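Local coordinates for hypothetical glycoside hydrolase (Parabacteroides distasonis, PDB 3TAW), which is of unknown function but probably adopts the five-bladed beta-propeller fold of its glycoside hydrolase relatives, at residues Asp49-Ala54 and Met65-Asp70; Arg79-Gly84 and Gly117-Arg122; Pro100-Ala105 and Trp156-Pro161; Glu111-Gly116 and Tyr135-Arg140. One frame throughout, in Å; residues are numbered along the deposited sequence. Where two conformers were deposited one is given.

Contact 1 of 4, residues Asp49-Ala54 and Met65-Asp70; sequences DTFNPA and MYRAED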
# COMPACT_ATOMS: atom_id res chain seq x y z
N ASP A 49 6.93 14.14 7.78
CA ASP A 49 7.32 12.91 7.05
C ASP A 49 6.39 12.71 5.86
O ASP A 49 5.21 13.00 5.96
CB ASP A 49 7.25 11.71 7.98
CG ASP A 49 8.26 11.78 9.14
OD1 ASP A 49 9.45 11.50 8.90
OD2 ASP A 49 7.85 12.12 10.28
N THR A 50 6.92 12.21 4.75
CA THR A 50 6.16 11.96 3.53
C THR A 50 6.59 10.59 3.04
O THR A 50 7.73 10.41 2.61
CB THR A 50 6.46 13.02 2.44
OG1 THR A 50 7.87 13.15 2.25
CG2 THR A 50 5.84 14.37 2.82
N PHE A 51 5.67 9.61 3.11
CA PHE A 51 6.09 8.22 2.93
C PHE A 51 4.94 7.37 2.38
O PHE A 51 4.08 7.92 1.69
CB PHE A 51 6.72 7.68 4.25
CG PHE A 51 5.83 7.75 5.49
CD1 PHE A 51 5.49 8.98 6.10
CD2 PHE A 51 5.42 6.59 6.12
CE1 PHE A 51 4.71 9.02 7.23
CE2 PHE A 51 4.65 6.62 7.29
CZ PHE A 51 4.29 7.83 7.85
N ASN A 52 5.01 6.04 2.57
CA ASN A 52 3.97 5.04 2.24
C ASN A 52 2.98 5.49 1.18
O ASN A 52 1.85 5.88 1.49
CB ASN A 52 3.27 4.58 3.51
CG ASN A 52 4.20 3.82 4.43
OD1 ASN A 52 5.39 3.70 4.11
ND2 ASN A 52 3.69 3.31 5.56
N PRO A 53 3.40 5.43 -0.08
CA PRO A 53 2.64 6.07 -1.16
C PRO A 53 1.81 5.11 -2.00
O PRO A 53 2.22 3.97 -2.24
CB PRO A 53 3.75 6.64 -2.02
CG PRO A 53 4.83 5.57 -1.95
CD PRO A 53 4.78 5.10 -0.51
N ALA A 54 0.68 5.59 -2.49
CA ALA A 54 -0.03 4.93 -3.58
C ALA A 54 0.45 5.52 -4.89
O ALA A 54 0.99 6.63 -4.91
CB ALA A 54 -1.50 5.14 -3.45
N MSE A 65 0.22 9.43 -4.72
CA MSE A 65 -0.49 10.00 -3.59
C MSE A 65 0.22 9.53 -2.32
O MSE A 65 0.07 8.40 -1.87
CB MSE A 65 -1.98 9.62 -3.63
CG MSE A 65 -2.68 10.27 -4.81
SE MSE A 65 -4.61 10.06 -4.79
CE MSE A 65 -5.15 10.95 -3.18
N TYR A 66 1.05 10.41 -1.78
CA TYR A 66 1.92 10.05 -0.66
C TYR A 66 1.25 10.29 0.68
O TYR A 66 0.43 11.21 0.84
CB TYR A 66 3.25 10.77 -0.77
CG TYR A 66 3.17 12.28 -0.90
CD1 TYR A 66 3.05 12.88 -2.15
CD2 TYR A 66 3.26 13.11 0.21
CE1 TYR A 66 3.01 14.29 -2.30
CE2 TYR A 66 3.21 14.48 0.09
CZ TYR A 66 3.08 15.08 -1.18
OH TYR A 66 3.06 16.44 -1.32
N ARG A 67 1.59 9.45 1.65
CA ARG A 67 1.14 9.65 3.00
C ARG A 67 1.96 10.77 3.60
O ARG A 67 3.17 10.66 3.66
CB ARG A 67 1.32 8.38 3.83
CG ARG A 67 0.84 8.55 5.28
CD ARG A 67 1.09 7.29 6.09
NE ARG A 67 0.93 7.51 7.52
CZ ARG A 67 1.08 6.57 8.46
NH1 ARG A 67 1.37 5.31 8.14
NH2 ARG A 67 0.94 6.90 9.74
N ALA A 68 1.30 11.85 4.02
CA ALA A 68 1.99 12.99 4.59
C ALA A 68 1.56 13.15 6.04
O ALA A 68 0.38 13.05 6.35
CB ALA A 68 1.66 14.27 3.83
N GLU A 69 2.52 13.38 6.92
CA GLU A 69 2.23 13.60 8.32
C GLU A 69 2.65 14.99 8.76
O GLU A 69 3.73 15.47 8.39
CB GLU A 69 2.92 12.56 9.18
CG GLU A 69 2.23 11.21 9.21
CD GLU A 69 2.88 10.22 10.17
OE1 GLU A 69 4.11 10.33 10.39
OE2 GLU A 69 2.15 9.34 10.71
N ASP A 70 1.78 15.63 9.52
CA ASP A 70 2.13 16.88 10.19
C ASP A 70 2.94 16.62 11.47
O ASP A 70 3.25 15.47 11.81
CB ASP A 70 0.88 17.73 10.42
CG ASP A 70 -0.15 17.08 11.34
OD1 ASP A 70 0.21 16.27 12.23
OD2 ASP A 70 -1.32 17.45 11.21
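Arg-67 O accepts one hydrogen bond from the neighbouring strand, from Phe-51 N, almost straight at 2.8 Å and in the carbonyl plane, backed by a C-H...O contact from Thr-50 CA to Arg-67 O at 3.3 Å. The pair belongs to the antiparallel beta hairpin 49-58/61-69, part of one blade of the five-bladed propeller expected for this family. Arg-67 N answers to Phe-51 O, and Ala-54 and selenomethionine Met-65 are likewise bonded both ways; between these two pairs the register slips by one residue, a beta bulge at the corner made by Asn-52. With CG anti to the backbone N (chi1 -179°) and the chain extended beyond it, Arg-67 runs alongside the Phe-51 ring. Its CD lies over the ring face, a CH-pi contact 4.0 Å from the Phe-51 centroid, and Phe-51 CZ in turn covers a guanidinium face, 3.4 Å from Arg-67 NE, the two planes 33° apart. The guanidinium's rotation is fixed by Ser-81 at NE, Asp-120 at NH1 and a salt bridge from NH2 to Glu-69 OE2 (2.9 Å), whose hydrogen bond is bent and weak. Glu-69 OE1 meets the edge of the same ring, 3.5 Å from Phe-51 CE1. Asp-49 OD2 and Glu-69 OE1 are like charges 4.1 Å apart, whose repulsion Arg-79, salt-bridged to both, probably offsets; Asp-49 OD1 bonds to Ser-343. On the other sheet face, Thr-50 CG2 rests 3.8 Å from Tyr-66 CE2.

Contact 2 of 4, residues Arg79-Gly84 and Gly117-Arg122; sequences RTSRLG and GTEDPR. With EDO (1,2-ethanediol), chain P.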
# COMPACT_ATOMS: atom_id res chain seq x y z
N ARG A 79 0.19 11.42 15.07
CA ARG A 79 -0.09 12.70 14.39
C ARG A 79 -1.26 12.53 13.40
O ARG A 79 -2.10 11.66 13.61
CB ARG A 79 1.18 13.26 13.74
CG ARG A 79 1.94 12.34 12.80
CD ARG A 79 3.06 11.52 13.51
NE ARG A 79 4.11 12.43 13.95
CZ ARG A 79 5.17 12.80 13.24
NH1 ARG A 79 5.44 12.30 12.01
NH2 ARG A 79 6.00 13.69 13.76
N THR A 80 -1.37 13.38 12.38
CA THR A 80 -2.46 13.27 11.42
C THR A 80 -1.87 12.99 10.05
O THR A 80 -0.99 13.73 9.58
CB THR A 80 -3.35 14.52 11.36
OG1 THR A 80 -3.86 14.80 12.67
CG2 THR A 80 -4.53 14.33 10.38
N SER A 81 -2.38 11.95 9.39
CA SER A 81 -1.99 11.59 8.03
C SER A 81 -3.02 12.10 7.03
O SER A 81 -4.22 12.07 7.30
CB SER A 81 -1.86 10.06 7.89
OG SER A 81 -0.77 9.55 8.64
N ARG A 82 -2.52 12.65 5.93
CA ARG A 82 -3.30 13.15 4.81
C ARG A 82 -2.54 12.72 3.54
O ARG A 82 -1.34 12.40 3.60
CB ARG A 82 -3.42 14.68 4.89
CG ARG A 82 -4.10 15.15 6.18
CD ARG A 82 -4.20 16.67 6.25
NE ARG A 82 -4.81 17.15 7.48
CZ ARG A 82 -4.15 17.40 8.62
NH1 ARG A 82 -2.85 17.15 8.73
NH2 ARG A 82 -4.80 17.87 9.67
N LEU A 83 -3.24 12.68 2.41
CA LEU A 83 -2.61 12.25 1.18
C LEU A 83 -2.34 13.41 0.24
O LEU A 83 -3.25 14.16 -0.12
CB LEU A 83 -3.50 11.24 0.45
CG LEU A 83 -3.98 10.05 1.27
CD1 LEU A 83 -4.75 9.07 0.41
CD2 LEU A 83 -2.83 9.35 2.07
N GLY A 84 -1.10 13.50 -0.18
CA GLY A 84 -0.66 14.45 -1.18
C GLY A 84 -0.97 13.99 -2.58
O GLY A 84 -1.46 12.87 -2.79
N GLY A 117 -6.43 10.58 10.91
CA GLY A 117 -6.51 10.79 9.47
C GLY A 117 -6.49 9.54 8.60
O GLY A 117 -7.01 8.49 8.98
N THR A 118 -5.90 9.67 7.42
CA THR A 118 -6.07 8.72 6.36
C THR A 118 -4.69 8.21 5.95
O THR A 118 -3.93 8.94 5.34
CB THR A 118 -6.79 9.42 5.15
OG1 THR A 118 -6.01 10.52 4.68
CG2 THR A 118 -8.16 9.95 5.56
N GLU A 119 -4.36 6.96 6.29
CA GLU A 119 -3.02 6.41 6.10
C GLU A 119 -2.91 5.39 4.96
O GLU A 119 -3.90 4.78 4.57
CB GLU A 119 -2.55 5.67 7.36
CG GLU A 119 -2.74 6.42 8.69
CD GLU A 119 -2.30 5.59 9.88
OE1 GLU A 119 -2.21 4.33 9.75
OE2 GLU A 119 -2.07 6.20 10.95
N ASP A 120 -1.67 5.20 4.49
CA ASP A 120 -1.28 3.98 3.79
C ASP A 120 -2.22 3.59 2.65
O ASP A 120 -2.82 2.51 2.65
CB ASP A 120 -1.11 2.85 4.78
CG ASP A 120 0.04 3.08 5.76
OD1 ASP A 120 0.74 4.11 5.65
OD2 ASP A 120 0.27 2.16 6.59
N PRO A 121 -2.33 4.49 1.67
CA PRO A 121 -3.22 4.29 0.51
C PRO A 121 -2.67 3.24 -0.48
O PRO A 121 -1.45 3.10 -0.63
CB PRO A 121 -3.19 5.64 -0.15
CG PRO A 121 -1.84 6.19 0.15
CD PRO A 121 -1.57 5.76 1.56
N ARG A 122 -3.58 2.51 -1.11
CA ARG A 122 -3.30 1.82 -2.36
C ARG A 122 -4.40 2.19 -3.33
O ARG A 122 -5.58 2.29 -2.95
CB ARG A 122 -3.31 0.28 -2.22
CG ARG A 122 -2.08 -0.34 -1.64
CD ARG A 122 -2.14 -0.35 -0.16
NE ARG A 122 -1.08 -1.13 0.50
CZ ARG A 122 -0.66 -0.87 1.73
NH1 ARG A 122 -1.22 0.10 2.42
NH2 ARG A 122 0.32 -1.57 2.28
C1 EDO P . -2.21 2.32 14.09
O1 EDO P . -2.46 0.98 13.62
C2 EDO P . -2.49 3.28 12.95
O2 EDO P . -2.09 2.67 11.73
O HOH W 1 -1.80 8.89 11.11
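Thr-118 N donates to Ser-81 O at 2.9 Å, nearly straight at the hydrogen (170°) although the donor stands well above the carbonyl plane. Gly-117 CA reaches Ser-81 O as well, a C-H...O contact at 3.4 Å. Further along, Leu-83 forks over the second segment: CD1 lies against Pro-121 CB (3.8 Å), the two side chains running antiparallel as they pass, while CD2 comes to 3.5 Å from Thr-118 O, a buried carbonyl without a polar partner in the model. Only one bridge, Ser-81 with Gly-117, joins the backbones, and the strands cross at 67°. They are members of different four-stranded sheets, 81-88 of one and 117-125 of the other, consistent with a junction between two neighbouring blades of the family's beta-propeller. Ser-81 OG, lying beside its backbone N (chi1 -68°), donates to a water at 2.8 Å, and that water donates to Glu-119 OE2 at 2.7 Å, linking the two segments a second time. The same hydroxyl is also held by Arg-67, from the neighbouring strand 61-69. Glu-119 CG packs beside it, 3.7 Å from Ser-81 OG. At the other carboxylate oxygen, Glu-119 OE1 accepts from O2 of a bound 1,2-ethanediol at 2.6 Å, a molecule that also bonds to Lys-177 NZ.

Contact 3 of 4, residues Pro100-Ala105 and Trp156-Pro161; sequences PAFYPA and WTKFGP. With EDO (1,2-ethanediol), chain N; ACT (acetate ion), chain E.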
# COMPACT_ATOMS: atom_id res chain seq x y z
N PRO A 100 -3.53 18.91 0.11
CA PRO A 100 -3.73 17.47 0.04
C PRO A 100 -5.02 17.11 -0.73
O PRO A 100 -6.01 17.87 -0.70
CB PRO A 100 -3.80 17.03 1.50
CG PRO A 100 -4.30 18.28 2.23
CD PRO A 100 -3.71 19.45 1.48
N ALA A 101 -5.00 15.98 -1.42
CA ALA A 101 -6.15 15.53 -2.21
C ALA A 101 -7.12 14.63 -1.43
O ALA A 101 -8.25 14.42 -1.87
CB ALA A 101 -5.68 14.82 -3.47
N PHE A 102 -6.66 14.12 -0.29
CA PHE A 102 -7.47 13.24 0.57
C PHE A 102 -7.07 13.46 2.02
O PHE A 102 -5.88 13.60 2.33
CB PHE A 102 -7.25 11.79 0.15
CG PHE A 102 -8.35 10.86 0.56
CD1 PHE A 102 -9.50 10.77 -0.19
CD2 PHE A 102 -8.22 10.06 1.68
CE1 PHE A 102 -10.53 9.91 0.18
CE2 PHE A 102 -9.25 9.20 2.05
CZ PHE A 102 -10.39 9.10 1.29
N TYR A 103 -8.07 13.57 2.89
CA TYR A 103 -7.83 14.00 4.27
C TYR A 103 -9.08 13.80 5.12
O TYR A 103 -10.19 13.68 4.59
CB TYR A 103 -7.43 15.50 4.29
CG TYR A 103 -8.30 16.33 3.40
CD1 TYR A 103 -9.50 16.84 3.86
CD2 TYR A 103 -7.94 16.57 2.06
CE1 TYR A 103 -10.32 17.60 3.03
CE2 TYR A 103 -8.74 17.30 1.24
CZ TYR A 103 -9.94 17.81 1.72
OH TYR A 103 -10.77 18.54 0.90
N PRO A 104 -8.89 13.75 6.45
CA PRO A 104 -10.05 13.66 7.33
C PRO A 104 -10.80 15.00 7.33
O PRO A 104 -10.20 16.06 7.11
CB PRO A 104 -9.42 13.39 8.70
CG PRO A 104 -8.08 14.05 8.64
CD PRO A 104 -7.63 13.83 7.21
N ALA A 105 -12.11 14.96 7.57
CA ALA A 105 -12.93 16.14 7.46
C ALA A 105 -14.18 15.96 8.30
O ALA A 105 -14.34 14.91 8.93
CB ALA A 105 -13.29 16.40 5.99
N TRP A 156 -13.65 12.79 -4.39
CA TRP A 156 -13.78 11.46 -3.82
C TRP A 156 -15.11 11.26 -3.11
O TRP A 156 -15.62 12.19 -2.47
CB TRP A 156 -12.65 11.18 -2.80
CG TRP A 156 -11.29 11.14 -3.35
CD1 TRP A 156 -10.38 12.16 -3.39
CD2 TRP A 156 -10.66 10.00 -3.92
NE1 TRP A 156 -9.22 11.72 -3.96
CE2 TRP A 156 -9.35 10.39 -4.29
CE3 TRP A 156 -11.07 8.69 -4.16
CZ2 TRP A 156 -8.45 9.50 -4.89
CZ3 TRP A 156 -10.17 7.81 -4.75
CH2 TRP A 156 -8.87 8.22 -5.12
N THR A 157 -15.65 10.05 -3.20
CA THR A 157 -16.73 9.58 -2.36
C THR A 157 -16.19 8.55 -1.38
O THR A 157 -15.60 7.55 -1.79
CB THR A 157 -17.85 8.99 -3.21
OG1 THR A 157 -18.35 10.03 -4.06
CG2 THR A 157 -19.00 8.43 -2.35
N LYS A 158 -16.36 8.81 -0.08
CA LYS A 158 -15.95 7.89 0.97
C LYS A 158 -17.10 6.95 1.28
O LYS A 158 -18.22 7.39 1.60
CB LYS A 158 -15.54 8.64 2.23
CG LYS A 158 -14.30 9.52 2.08
CD LYS A 158 -13.90 10.15 3.39
CE LYS A 158 -12.77 11.15 3.22
NZ LYS A 158 -12.42 11.90 4.47
N PHE A 159 -16.85 5.64 1.18
CA PHE A 159 -17.89 4.63 1.46
C PHE A 159 -17.76 3.96 2.83
O PHE A 159 -18.63 3.17 3.23
CB PHE A 159 -17.89 3.58 0.35
CG PHE A 159 -18.35 4.12 -0.97
CD1 PHE A 159 -19.71 4.17 -1.26
CD2 PHE A 159 -17.44 4.58 -1.91
CE1 PHE A 159 -20.15 4.68 -2.47
CE2 PHE A 159 -17.88 5.08 -3.14
CZ PHE A 159 -19.25 5.13 -3.42
N GLY A 160 -16.71 4.31 3.56
CA GLY A 160 -16.48 3.76 4.88
C GLY A 160 -15.73 2.44 4.87
O GLY A 160 -15.22 2.00 3.83
N PRO A 161 -15.66 1.79 6.04
CA PRO A 161 -14.86 0.58 6.20
C PRO A 161 -15.24 -0.54 5.25
O PRO A 161 -16.44 -0.78 5.01
CB PRO A 161 -15.15 0.17 7.66
CG PRO A 161 -15.48 1.48 8.35
CD PRO A 161 -16.24 2.25 7.32
C1 EDO N . -11.42 15.02 0.27
O1 EDO N . -11.97 14.08 -0.65
C2 EDO N . -11.54 14.43 1.65
O2 EDO N . -10.69 13.28 1.77
C ACT E . -12.70 20.74 2.62
O ACT E . -11.56 21.29 2.56
OXT ACT E . -12.90 19.71 1.90
CH3 ACT E . -13.80 21.27 3.50
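Aromatic packing joins Phe-102 to Trp-156. The phenyl ring turns its edge to one face of the indole in a T-shaped pair, its centroid 4.9 Å from that of the five-membered ring and the planes at 80°. The touching point is Phe-102 CD1, off-centre above the indole and 3.6 Å from Trp-156 CD1. Phe-102 CG stands trans to the backbone N (chi1 -158°), which sends the ring across to 156-161; the ring also pairs edge-to-face with Tyr-135 of strand 131-138. Aliphatic contact follows along Lys-158, whose fully extended chain brings CE to 3.7 Å from Phe-102 CZ. Its ammonium, 5.0 Å from the Phe-102 centroid, gains at most a weak cation-pi attraction.

The polar links gather at Tyr-103. Lys-158 NZ donates to Tyr-103 O at 2.9 Å, from a position tilted 31° out of the carbonyl plane, and has salt bridges to Asp-107 and Glu-113 besides, so the ammonium group is held by several partners. A 1,2-ethanediol, probably from the crystallisation liquor, lies beside them: its O2 accepts from Tyr-103 N at 2.9 Å, donates to Tyr-103 O and lies over one face of Phe-102, while its C2 sits over the centre of the Tyr-103 ring. Tyr-103 OH donates to acetate OXT at 2.6 Å, the ion being at the ring's edge.

Ala-101 and Phe-102 together face Leu-83 in a classic beta bulge, consistent with the edge of one propeller blade meeting 157-161, the outermost strand of the neighbouring sheet.

Contact 4 of 4, residues Glu111-Gly116 and Tyr135-Arg140; sequences ENECPG and YTQWNR. With EDO (1,2-ethanediol), chain L.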
# COMPACT_ATOMS: atom_id res chain seq x y z
N GLU A 111 -15.81 10.23 12.56
CA GLU A 111 -15.48 9.49 13.79
C GLU A 111 -14.36 8.48 13.59
O GLU A 111 -13.52 8.31 14.47
CB GLU A 111 -16.70 8.76 14.37
CG GLU A 111 -16.46 8.34 15.82
CD GLU A 111 -17.55 7.45 16.38
OE1 GLU A 111 -18.19 6.70 15.61
OE2 GLU A 111 -17.76 7.49 17.61
N ASN A 112 -14.33 7.84 12.42
CA ASN A 112 -13.33 6.81 12.16
C ASN A 112 -11.96 7.38 11.81
O ASN A 112 -10.94 6.71 11.97
CB ASN A 112 -13.78 5.89 11.04
CG ASN A 112 -14.90 4.95 11.43
OD1 ASN A 112 -15.48 5.05 12.53
ND2 ASN A 112 -15.22 4.02 10.53
N GLU A 113 -11.96 8.62 11.31
CA GLU A 113 -10.75 9.24 10.75
C GLU A 113 -10.16 10.38 11.58
O GLU A 113 -9.10 10.88 11.24
CB GLU A 113 -11.06 9.74 9.34
CG GLU A 113 -11.32 8.61 8.37
CD GLU A 113 -11.69 9.07 6.96
OE1 GLU A 113 -11.72 10.28 6.67
OE2 GLU A 113 -11.97 8.16 6.15
N CYS A 114 -10.87 10.77 12.65
CA CYS A 114 -10.43 11.85 13.55
C CYS A 114 -9.85 11.27 14.82
O CYS A 114 -10.49 10.43 15.47
CB CYS A 114 -11.60 12.75 13.93
SG CYS A 114 -11.17 14.10 15.10
N PRO A 115 -8.65 11.72 15.23
CA PRO A 115 -7.73 12.72 14.65
C PRO A 115 -6.57 12.19 13.82
O PRO A 115 -5.77 12.99 13.32
CB PRO A 115 -7.18 13.41 15.91
CG PRO A 115 -7.06 12.27 16.89
CD PRO A 115 -8.18 11.29 16.56
N GLY A 116 -6.47 10.87 13.64
CA GLY A 116 -5.29 10.28 13.02
C GLY A 116 -5.27 10.37 11.51
O GLY A 116 -4.20 10.25 10.88
N TYR A 135 -7.49 2.42 2.07
CA TYR A 135 -6.66 3.16 3.01
C TYR A 135 -7.07 2.86 4.44
O TYR A 135 -8.10 2.21 4.67
CB TYR A 135 -6.77 4.68 2.74
CG TYR A 135 -8.13 5.27 3.05
CD1 TYR A 135 -9.18 5.16 2.15
CD2 TYR A 135 -8.37 5.97 4.23
CE1 TYR A 135 -10.45 5.69 2.43
CE2 TYR A 135 -9.61 6.52 4.51
CZ TYR A 135 -10.64 6.38 3.61
OH TYR A 135 -11.84 6.96 3.88
N THR A 136 -6.26 3.30 5.39
CA THR A 136 -6.54 3.08 6.79
C THR A 136 -7.13 4.34 7.42
O THR A 136 -6.57 5.43 7.28
CB THR A 136 -5.26 2.79 7.58
OG1 THR A 136 -4.51 1.77 6.92
CG2 THR A 136 -5.59 2.37 9.05
N GLN A 137 -8.26 4.18 8.08
CA GLN A 137 -8.85 5.24 8.91
C GLN A 137 -8.25 5.11 10.29
O GLN A 137 -8.25 4.00 10.85
CB GLN A 137 -10.36 5.07 9.00
CG GLN A 137 -11.08 5.02 7.65
CD GLN A 137 -12.57 4.90 7.83
OE1 GLN A 137 -13.05 3.95 8.47
NE2 GLN A 137 -13.32 5.85 7.26
N TRP A 138 -7.73 6.19 10.85
CA TRP A 138 -7.13 6.13 12.20
C TRP A 138 -7.72 7.19 13.09
O TRP A 138 -7.62 8.38 12.81
CB TRP A 138 -5.63 6.27 12.11
CG TRP A 138 -4.81 6.15 13.38
CD1 TRP A 138 -3.73 6.92 13.71
CD2 TRP A 138 -4.93 5.17 14.44
NE1 TRP A 138 -3.19 6.50 14.88
CE2 TRP A 138 -3.89 5.42 15.35
CE3 TRP A 138 -5.80 4.11 14.69
CZ2 TRP A 138 -3.72 4.67 16.52
CZ3 TRP A 138 -5.62 3.34 15.83
CH2 TRP A 138 -4.59 3.63 16.74
N ASN A 139 -8.33 6.73 14.17
CA ASN A 139 -8.94 7.61 15.15
C ASN A 139 -8.30 7.43 16.52
O ASN A 139 -8.89 7.81 17.54
CB ASN A 139 -10.44 7.35 15.22
CG ASN A 139 -10.77 5.97 15.74
OD1 ASN A 139 -9.88 5.15 16.02
ND2 ASN A 139 -12.05 5.70 15.89
N ARG A 140 -7.08 6.87 16.54
CA ARG A 140 -6.33 6.56 17.78
C ARG A 140 -6.95 5.46 18.63
O ARG A 140 -6.48 5.23 19.74
CB ARG A 140 -6.14 7.78 18.67
CG ARG A 140 -5.63 8.98 17.98
CD ARG A 140 -4.18 9.28 18.30
NE ARG A 140 -3.96 10.65 17.88
CZ ARG A 140 -3.42 11.02 16.70
NH1 ARG A 140 -2.95 10.13 15.81
NH2 ARG A 140 -3.32 12.32 16.44
C1 EDO L . -17.40 2.21 12.76
O1 EDO L . -17.25 2.02 11.34
C2 EDO L . -17.95 0.95 13.41
O2 EDO L . -19.27 0.65 12.94
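Gln-137 lies between Asn-112 and Glu-113 and bonds to both with opposite ends of its amide. Its NE2 donates to Glu-113 OE2 at 2.9 Å, almost straight and in the plane of its own amide, arriving on the anti side of the carboxylate oxygen. Its OE1 accepts from Asn-112 ND2 at 3.0 Å, the two amide planes standing nearly perpendicular (88°). With NE2 facing a carboxylate and OE1 an N-H, the pairing supports this orientation of the amide. Gln-137 NE2 also reaches Gln-109, just ahead of 111-116.

Asn-112, near the end of the short helix 110-113, also donates from ND2 to O1 of a bound 1,2-ethanediol at 3.0 Å, nearly straight.

Asn-139 works at the helix end. With CG between the backbone N and the carbonyl carbon (chi1 65°), ND2 gives a weak bond to Glu-111 O at 3.3 Å, while OD1 accepts from the backbone N atoms of Lys-141 and Val-142, holding the following turn. Next, after the cis peptide to Pro-115, the chain runs past Arg-140: Pro-115 CG lies over one face of the guanidinium, 3.6 Å from Arg-140 NE, whose NH1 bonds to Arg-79 O. Gly-116 N makes a weak bond to Trp-138 O just before the chain enters strand 117-125.

Tyr-135 OH gives Glu-113 OE2 a second donor at 2.6 Å, nearly along the C-O axis, and Lys-158 salt-bridges Glu-113 OE1; such a set of donors is consistent with a carboxylate that stays ionised although buried.

How the contacts relate
Contacts 1 and 2 lie closest, their centres about 6 Å apart, and are joined by the salt bridge Arg-67 NH1 to Asp-120 OD1 (2.8 Å) and by the backbone of neighbouring strands 61-69 and 81-88. Contacts 2, 3 and 4 lie about 9 to 11 Å apart (centres) along what is probably the junction of two blades: Leu-83 bonds to Ala-101 and Phe-102, Thr-80 OG1 lies 2.7 Å from Pro-115 O, and Lys-158 NZ meets Glu-113 OE1 at 2.8 Å. Contacts 1 and 4 do not touch. Asn-52 of contact 1 hydrogen-bonds an unidentified ligand, and such a ligand lies about 5 Å from the side chain of Glu-119 of contact 2 (nearest atoms), which may mark a pocket.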